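Local coordinates for 3-Hydroxyacyl-CoA dehydrogenase (Ralstonia eutropha H16, PDB 4PZC), which probably catalyses the NAD-dependent interconversion of (S)-3-hydroxybutyryl-CoA and acetoacetyl-CoA, at residues Y77-E88 with Q103-I114. Residues are numbered along the deposited sequence; the frame is centred on the assembly and turned at random.
Sequences YDDLKATDIVIE and QIDGIVGENVII
V86 turns CG1 anti to its own N (chi1 -161°), which leaves CG2 anti to the carbonyl carbon, and the two methyls spread over I104 and V108. V86 and I104 meet tip to tip, with V86 CG1 4.0 Å from I104 CG2. V86 CG2 also lies 3.8 Å from V108 CG1. Q103 sends CG anti to the backbone N and continues extended, carrying its amide to Y77. There NE2 sits over one face of the ring, 3.2 Å from Y77 CG. The amide and ring planes are 76° apart, so the amide does not stack flat. Further along the helix, I107 CG2 meets K81 CG at 3.4 Å, the two side chains crossing at about a right angle. L80 packs against I104, I107 and V108.

The segments belong to a beta-alpha-beta unit of the Rossmann-fold NAD-binding domain. Strands 85-88 and 113-117 are parallel neighbours in its sheet, and helix 94-107 links them. V86 N donates to I113 O at 2.9 Å in a nearly straight bond (163° at the hydrogen). V86 and I114 face the linking helix. I85 and I113 lie on the other face, where I85 CD1 touches I113 CG2 at 3.5 Å and both side chains reach V167 of helix 161-173. Before the strands pair, V112 packs its methyls against the backbone carbonyls of T83 and D84. At the other end, E88 CB lies 4.1 Å from I104 CD1. The E88 carboxylate leads away, to a salt bridge with K97, a predicted NAD(+)-binding residue, and hydrogen bonds from A90 N and T91 N.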
ATOM      1  N   TYR A  77      20.903  17.180 -32.342  1.00 87.99           N
ATOM      2  CA  TYR A  77      20.216  15.924 -32.148  1.00 92.80           C
ATOM      3  C   TYR A  77      20.821  14.903 -33.106  1.00 89.55           C
ATOM      4  O   TYR A  77      20.489  13.716 -33.052  1.00 83.20           O
ATOM      5  CB  TYR A  77      18.714  16.111 -32.349  1.00 98.30           C
ATOM      6  CG  TYR A  77      18.248  17.459 -31.846  1.00111.66           C
ATOM      7  CD1 TYR A  77      18.366  18.607 -32.655  1.00121.07           C
ATOM      8  CD2 TYR A  77      17.714  17.605 -30.566  1.00113.52           C
ATOM      9  CE1 TYR A  77      17.958  19.853 -32.210  1.00120.76           C
ATOM     10  CE2 TYR A  77      17.301  18.852 -30.106  1.00123.59           C
ATOM     11  CZ  TYR A  77      17.424  19.972 -30.934  1.00126.96           C
ATOM     12  OH  TYR A  77      17.022  21.215 -30.501  1.00116.07           O
ATOM     13  N   ASP A  78      21.722  15.377 -33.974  1.00 89.28           N
ATOM     14  CA  ASP A  78      22.600  14.502 -34.754  1.00 86.94           C
ATOM     15  C   ASP A  78      23.613  13.767 -33.864  1.00 81.35           C
ATOM     16  O   ASP A  78      24.121  12.715 -34.255  1.00 76.96           O
ATOM     17  CB  ASP A  78      23.313  15.285 -35.869  1.00 88.09           C
ATOM     18  CG  ASP A  78      22.422  15.508 -37.093  1.00 96.43           C
ATOM     19  OD1 ASP A  78      22.358  14.585 -37.942  1.00 95.94           O
ATOM     20  OD2 ASP A  78      21.800  16.597 -37.210  1.00 90.40           O
ATOM     21  N   ASP A  79      23.878  14.281 -32.660  1.00 78.22           N
ATOM     22  CA  ASP A  79      24.826  13.625 -31.738  1.00 81.84           C
ATOM     23  C   ASP A  79      24.331  12.235 -31.314  1.00 82.14           C
ATOM     24  O   ASP A  79      25.098  11.380 -30.876  1.00 71.44           O
ATOM     25  CB  ASP A  79      25.119  14.532 -30.527  1.00 79.46           C
ATOM     26  CG  ASP A  79      25.922  15.793 -30.916  1.00 74.81           C
ATOM     27  OD1 ASP A  79      26.138  16.016 -32.121  1.00 72.94           O
ATOM     28  OD2 ASP A  79      26.339  16.575 -30.036  1.00 65.69           O
ATOM     29  N   LEU A  80      23.041  12.014 -31.516  1.00 91.42           N
ATOM     30  CA  LEU A  80      22.407  10.730 -31.252  1.00 94.52           C
ATOM     31  C   LEU A  80      22.759   9.641 -32.278  1.00 92.66           C
ATOM     32  O   LEU A  80      22.341   8.493 -32.117  1.00 90.16           O
ATOM     33  CB  LEU A  80      20.884  10.921 -31.167  1.00 91.46           C
ATOM     34  CG  LEU A  80      20.452  11.979 -30.135  1.00 87.92           C
ATOM     35  CD1 LEU A  80      18.939  12.144 -30.072  1.00 86.91           C
ATOM     36  CD2 LEU A  80      21.017  11.647 -28.761  1.00 84.05           C
ATOM     37  N   LYS A  81      23.505   9.992 -33.327  1.00 87.14           N
ATOM     38  CA  LYS A  81      24.122   8.980 -34.185  1.00 82.67           C
ATOM     39  C   LYS A  81      25.253   8.261 -33.421  1.00 80.97           C
ATOM     40  O   LYS A  81      25.485   7.070 -33.624  1.00 71.50           O
ATOM     41  CB  LYS A  81      24.674   9.583 -35.483  1.00 80.84           C
ATOM     42  CG  LYS A  81      23.636  10.050 -36.505  1.00 82.95           C
ATOM     43  CD  LYS A  81      24.277  10.360 -37.869  1.00 80.20           C
ATOM     44  CE  LYS A  81      23.405  11.232 -38.765  1.00 72.22           C
ATOM     45  NZ  LYS A  81      22.505  10.410 -39.617  1.00 73.19           N
ATOM     46  N   ALA A  82      25.942   8.969 -32.526  1.00 81.04           N
ATOM     47  CA  ALA A  82      27.029   8.354 -31.736  1.00 80.78           C
ATOM     48  C   ALA A  82      26.536   7.379 -30.648  1.00 83.92           C
ATOM     49  O   ALA A  82      27.330   6.943 -29.816  1.00 96.18           O
ATOM     50  CB  ALA A  82      27.883   9.440 -31.093  1.00 77.06           C
ATOM     51  N   THR A  83      25.250   7.022 -30.662  1.00 76.93           N
ATOM     52  CA  THR A  83      24.611   6.399 -29.515  1.00 72.32           C
ATOM     53  C   THR A  83      24.076   5.025 -29.852  1.00 72.62           C
ATOM     54  O   THR A  83      23.642   4.788 -30.977  1.00 71.74           O
ATOM     55  CB  THR A  83      23.441   7.267 -29.027  1.00 73.12           C
ATOM     56  OG1 THR A  83      22.508   7.461 -30.092  1.00 65.00           O
ATOM     57  CG2 THR A  83      23.945   8.625 -28.567  1.00 74.79           C
ATOM     58  N   ASP A  84      24.103   4.132 -28.861  1.00 79.88           N
ATOM     59  CA  ASP A  84      23.583   2.757 -28.993  1.00 81.35           C
ATOM     60  C   ASP A  84      22.054   2.726 -28.872  1.00 79.52           C
ATOM     61  O   ASP A  84      21.398   1.897 -29.487  1.00 82.60           O
ATOM     62  CB  ASP A  84      24.202   1.827 -27.929  1.00 83.23           C
ATOM     63  CG  ASP A  84      25.740   1.891 -27.899  1.00 88.07           C
ATOM     64  OD1 ASP A  84      26.377   2.025 -28.966  1.00 82.31           O
ATOM     65  OD2 ASP A  84      26.317   1.811 -26.795  1.00 88.06           O
ATOM     66  N   ILE A  85      21.501   3.648 -28.089  1.00 81.96           N
ATOM     67  CA  ILE A  85      20.072   3.680 -27.767  1.00 80.81           C
ATOM     68  C   ILE A  85      19.681   5.071 -27.239  1.00 81.02           C
ATOM     69  O   ILE A  85      20.498   5.758 -26.601  1.00 79.67           O
ATOM     70  CB  ILE A  85      19.740   2.622 -26.695  1.00 79.88           C
ATOM     71  CG1 ILE A  85      18.369   2.881 -26.063  1.00 86.44           C
ATOM     72  CG2 ILE A  85      20.789   2.638 -25.589  1.00 80.00           C
ATOM     73  CD1 ILE A  85      17.852   1.740 -25.216  1.00 92.88           C
ATOM     74  N   VAL A  86      18.431   5.469 -27.483  1.00 72.30           N
ATOM     75  CA  VAL A  86      17.942   6.788 -27.093  1.00 70.68           C
ATOM     76  C   VAL A  86      16.683   6.737 -26.208  1.00 70.37           C
ATOM     77  O   VAL A  86      15.686   6.087 -26.546  1.00 68.85           O
ATOM     78  CB  VAL A  86      17.643   7.640 -28.338  1.00 74.53           C
ATOM     79  CG1 VAL A  86      17.591   9.122 -27.974  1.00 74.67           C
ATOM     80  CG2 VAL A  86      18.699   7.394 -29.412  1.00 79.23           C
ATOM     81  N   ILE A  87      16.739   7.456 -25.087  1.00 65.14           N
ATOM     82  CA  ILE A  87      15.667   7.497 -24.115  1.00 63.45           C
ATOM     83  C   ILE A  87      15.070   8.877 -24.172  1.00 63.06           C
ATOM     84  O   ILE A  87      15.691   9.844 -23.709  1.00 62.63           O
ATOM     85  CB  ILE A  87      16.183   7.286 -22.675  1.00 67.27           C
ATOM     86  CG1 ILE A  87      16.744   5.873 -22.488  1.00 66.81           C
ATOM     87  CG2 ILE A  87      15.068   7.545 -21.661  1.00 70.18           C
ATOM     88  CD1 ILE A  87      17.569   5.718 -21.228  1.00 65.80           C
ATOM     89  N   GLU A  88      13.872   8.976 -24.744  1.00 61.66           N
ATOM     90  CA  GLU A  88      13.158  10.231 -24.713  1.00 54.76           C
ATOM     91  C   GLU A  88      12.605  10.342 -23.318  1.00 51.36           C
ATOM     92  O   GLU A  88      11.980   9.415 -22.809  1.00 45.19           O
ATOM     93  CB  GLU A  88      12.053  10.315 -25.765  1.00 55.77           C
ATOM     94  CG  GLU A  88      11.252  11.619 -25.679  1.00 52.38           C
ATOM     95  CD  GLU A  88      10.226  11.582 -24.578  1.00 51.31           C
ATOM     96  OE1 GLU A  88       9.296  10.772 -24.726  1.00 53.54           O
ATOM     97  OE2 GLU A  88      10.364  12.311 -23.562  1.00 50.00           O
ATOM     98  N   GLN A 103      11.587  12.540 -34.958  1.00 64.43           N
ATOM     99  CA  GLN A 103      12.864  13.230 -35.092  1.00 64.56           C
ATOM    100  C   GLN A 103      13.984  12.267 -34.724  1.00 59.67           C
ATOM    101  O   GLN A 103      14.856  11.989 -35.546  1.00 60.79           O
ATOM    102  CB  GLN A 103      12.894  14.470 -34.194  1.00 70.84           C
ATOM    103  CG  GLN A 103      14.042  15.447 -34.419  1.00 75.37           C
ATOM    104  CD  GLN A 103      14.219  16.385 -33.222  1.00 79.33           C
ATOM    105  OE1 GLN A 103      13.309  17.142 -32.886  1.00 71.89           O
ATOM    106  NE2 GLN A 103      15.380  16.312 -32.554  1.00 80.03           N
ATOM    107  N   ILE A 104      13.945  11.729 -33.512  1.00 53.52           N
ATOM    108  CA  ILE A 104      14.938  10.743 -33.103  1.00 53.48           C
ATOM    109  C   ILE A 104      15.068   9.599 -34.116  1.00 53.02           C
ATOM    110  O   ILE A 104      16.180   9.239 -34.510  1.00 47.91           O
ATOM    111  CB  ILE A 104      14.592  10.120 -31.746  1.00 59.75           C
ATOM    112  CG1 ILE A 104      14.652  11.167 -30.627  1.00 64.31           C
ATOM    113  CG2 ILE A 104      15.543   8.967 -31.430  1.00 60.53           C
ATOM    114  CD1 ILE A 104      13.867  10.762 -29.390  1.00 67.01           C
ATOM    115  N   ASP A 105      13.927   9.018 -34.505  1.00 54.84           N
ATOM    116  CA  ASP A 105      13.877   7.930 -35.487  1.00 54.83           C
ATOM    117  C   ASP A 105      14.564   8.361 -36.786  1.00 59.54           C
ATOM    118  O   ASP A 105      15.278   7.578 -37.410  1.00 59.87           O
ATOM    119  CB  ASP A 105      12.420   7.541 -35.744  1.00 51.89           C
ATOM    120  CG  ASP A 105      12.271   6.283 -36.578  1.00 50.01           C
ATOM    121  OD1 ASP A 105      13.080   5.355 -36.417  1.00 51.64           O
ATOM    122  OD2 ASP A 105      11.300   6.196 -37.366  1.00 43.51           O
ATOM    123  N   GLY A 106      14.343   9.623 -37.168  1.00 69.27           N
ATOM    124  CA  GLY A 106      15.066  10.295 -38.270  1.00 68.33           C
ATOM    125  C   GLY A 106      16.591  10.235 -38.221  1.00 64.61           C
ATOM    126  O   GLY A 106      17.226   9.966 -39.225  1.00 62.02           O
ATOM    127  N   ILE A 107      17.186  10.464 -37.058  1.00 63.12           N
ATOM    128  CA  ILE A 107      18.643  10.476 -36.943  1.00 62.06           C
ATOM    129  C   ILE A 107      19.238   9.054 -36.890  1.00 64.04           C
ATOM    130  O   ILE A 107      19.966   8.657 -37.786  1.00 66.98           O
ATOM    131  CB  ILE A 107      19.115  11.337 -35.736  1.00 61.03           C
ATOM    132  CG1 ILE A 107      18.971  12.838 -36.026  1.00 59.77           C
ATOM    133  CG2 ILE A 107      20.575  11.075 -35.415  1.00 59.76           C
ATOM    134  CD1 ILE A 107      17.565  13.306 -36.321  1.00 60.09           C
ATOM    135  N   VAL A 108      18.921   8.294 -35.846  1.00 65.95           N
ATOM    136  CA  VAL A 108      19.632   7.036 -35.550  1.00 64.58           C
ATOM    137  C   VAL A 108      19.429   5.903 -36.558  1.00 64.11           C
ATOM    138  O   VAL A 108      18.446   5.892 -37.319  1.00 60.74           O
ATOM    139  CB  VAL A 108      19.270   6.501 -34.139  1.00 70.22           C
ATOM    140  CG1 VAL A 108      19.592   7.544 -33.070  1.00 71.34           C
ATOM    141  CG2 VAL A 108      17.810   6.047 -34.063  1.00 67.75           C
ATOM    142  N   GLY A 109      20.366   4.946 -36.524  1.00 64.37           N
ATOM    143  CA  GLY A 109      20.357   3.763 -37.401  1.00 63.46           C
ATOM    144  C   GLY A 109      19.259   2.745 -37.085  1.00 66.92           C
ATOM    145  O   GLY A 109      18.754   2.670 -35.947  1.00 56.38           O
ATOM    146  N   GLU A 110      18.904   1.958 -38.106  1.00 68.95           N
ATOM    147  CA  GLU A 110      17.827   0.953 -38.031  1.00 74.42           C
ATOM    148  C   GLU A 110      17.900  -0.013 -36.837  1.00 78.62           C
ATOM    149  O   GLU A 110      16.857  -0.462 -36.339  1.00 72.62           O
ATOM    150  CB  GLU A 110      17.760   0.124 -39.327  1.00 78.59           C
ATOM    151  CG  GLU A 110      16.661   0.558 -40.296  1.00 86.44           C
ATOM    152  CD  GLU A 110      16.142  -0.583 -41.175  1.00 86.12           C
ATOM    153  OE1 GLU A 110      16.962  -1.302 -41.794  1.00 92.06           O
ATOM    154  OE2 GLU A 110      14.905  -0.756 -41.257  1.00 78.14           O
ATOM    155  N   ASN A 111      19.116  -0.345 -36.400  1.00 80.41           N
ATOM    156  CA  ASN A 111      19.300  -1.236 -35.256  1.00 84.71           C
ATOM    157  C   ASN A 111      19.603  -0.521 -33.942  1.00 79.92           C
ATOM    158  O   ASN A 111      20.027  -1.159 -32.977  1.00 82.89           O
ATOM    159  CB  ASN A 111      20.371  -2.303 -35.553  1.00 90.99           C
ATOM    160  CG  ASN A 111      19.761  -3.617 -36.027  1.00 93.87           C
ATOM    161  OD1 ASN A 111      19.415  -3.760 -37.203  1.00 94.46           O
ATOM    162  ND2 ASN A 111      19.605  -4.576 -35.106  1.00 89.98           N
ATOM    163  N   VAL A 112      19.369   0.786 -33.896  1.00 73.49           N
ATOM    164  CA  VAL A 112      19.465   1.539 -32.646  1.00 72.39           C
ATOM    165  C   VAL A 112      18.062   1.617 -31.997  1.00 68.89           C
ATOM    166  O   VAL A 112      17.072   1.939 -32.650  1.00 58.39           O
ATOM    167  CB  VAL A 112      20.111   2.942 -32.877  1.00 76.83           C
ATOM    168  CG1 VAL A 112      19.763   3.926 -31.762  1.00 71.97           C
ATOM    169  CG2 VAL A 112      21.633   2.811 -33.031  1.00 75.56           C
ATOM    170  N   ILE A 113      18.004   1.311 -30.699  1.00 68.56           N
ATOM    171  CA  ILE A 113      16.756   1.233 -29.933  1.00 63.91           C
ATOM    172  C   ILE A 113      16.310   2.591 -29.438  1.00 60.48           C
ATOM    173  O   ILE A 113      17.102   3.340 -28.899  1.00 63.57           O
ATOM    174  CB  ILE A 113      16.935   0.347 -28.682  1.00 64.97           C
ATOM    175  CG1 ILE A 113      17.207  -1.107 -29.095  1.00 63.80           C
ATOM    176  CG2 ILE A 113      15.727   0.452 -27.738  1.00 63.48           C
ATOM    177  CD1 ILE A 113      17.777  -1.964 -27.982  1.00 62.30           C
ATOM    178  N   ILE A 114      15.030   2.875 -29.606  1.00 60.87           N
ATOM    179  CA  ILE A 114      14.404   4.070 -29.075  1.00 61.50           C
ATOM    180  C   ILE A 114      13.457   3.660 -27.946  1.00 60.40           C
ATOM    181  O   ILE A 114      12.487   2.924 -28.162  1.00 59.13           O
ATOM    182  CB  ILE A 114      13.594   4.800 -30.166  1.00 65.31           C
ATOM    183  CG1 ILE A 114      14.503   5.178 -31.358  1.00 68.95           C
ATOM    184  CG2 ILE A 114      12.896   6.022 -29.576  1.00 65.38           C
ATOM    185  CD1 ILE A 114      13.771   5.570 -32.642  1.00 68.40           C
TER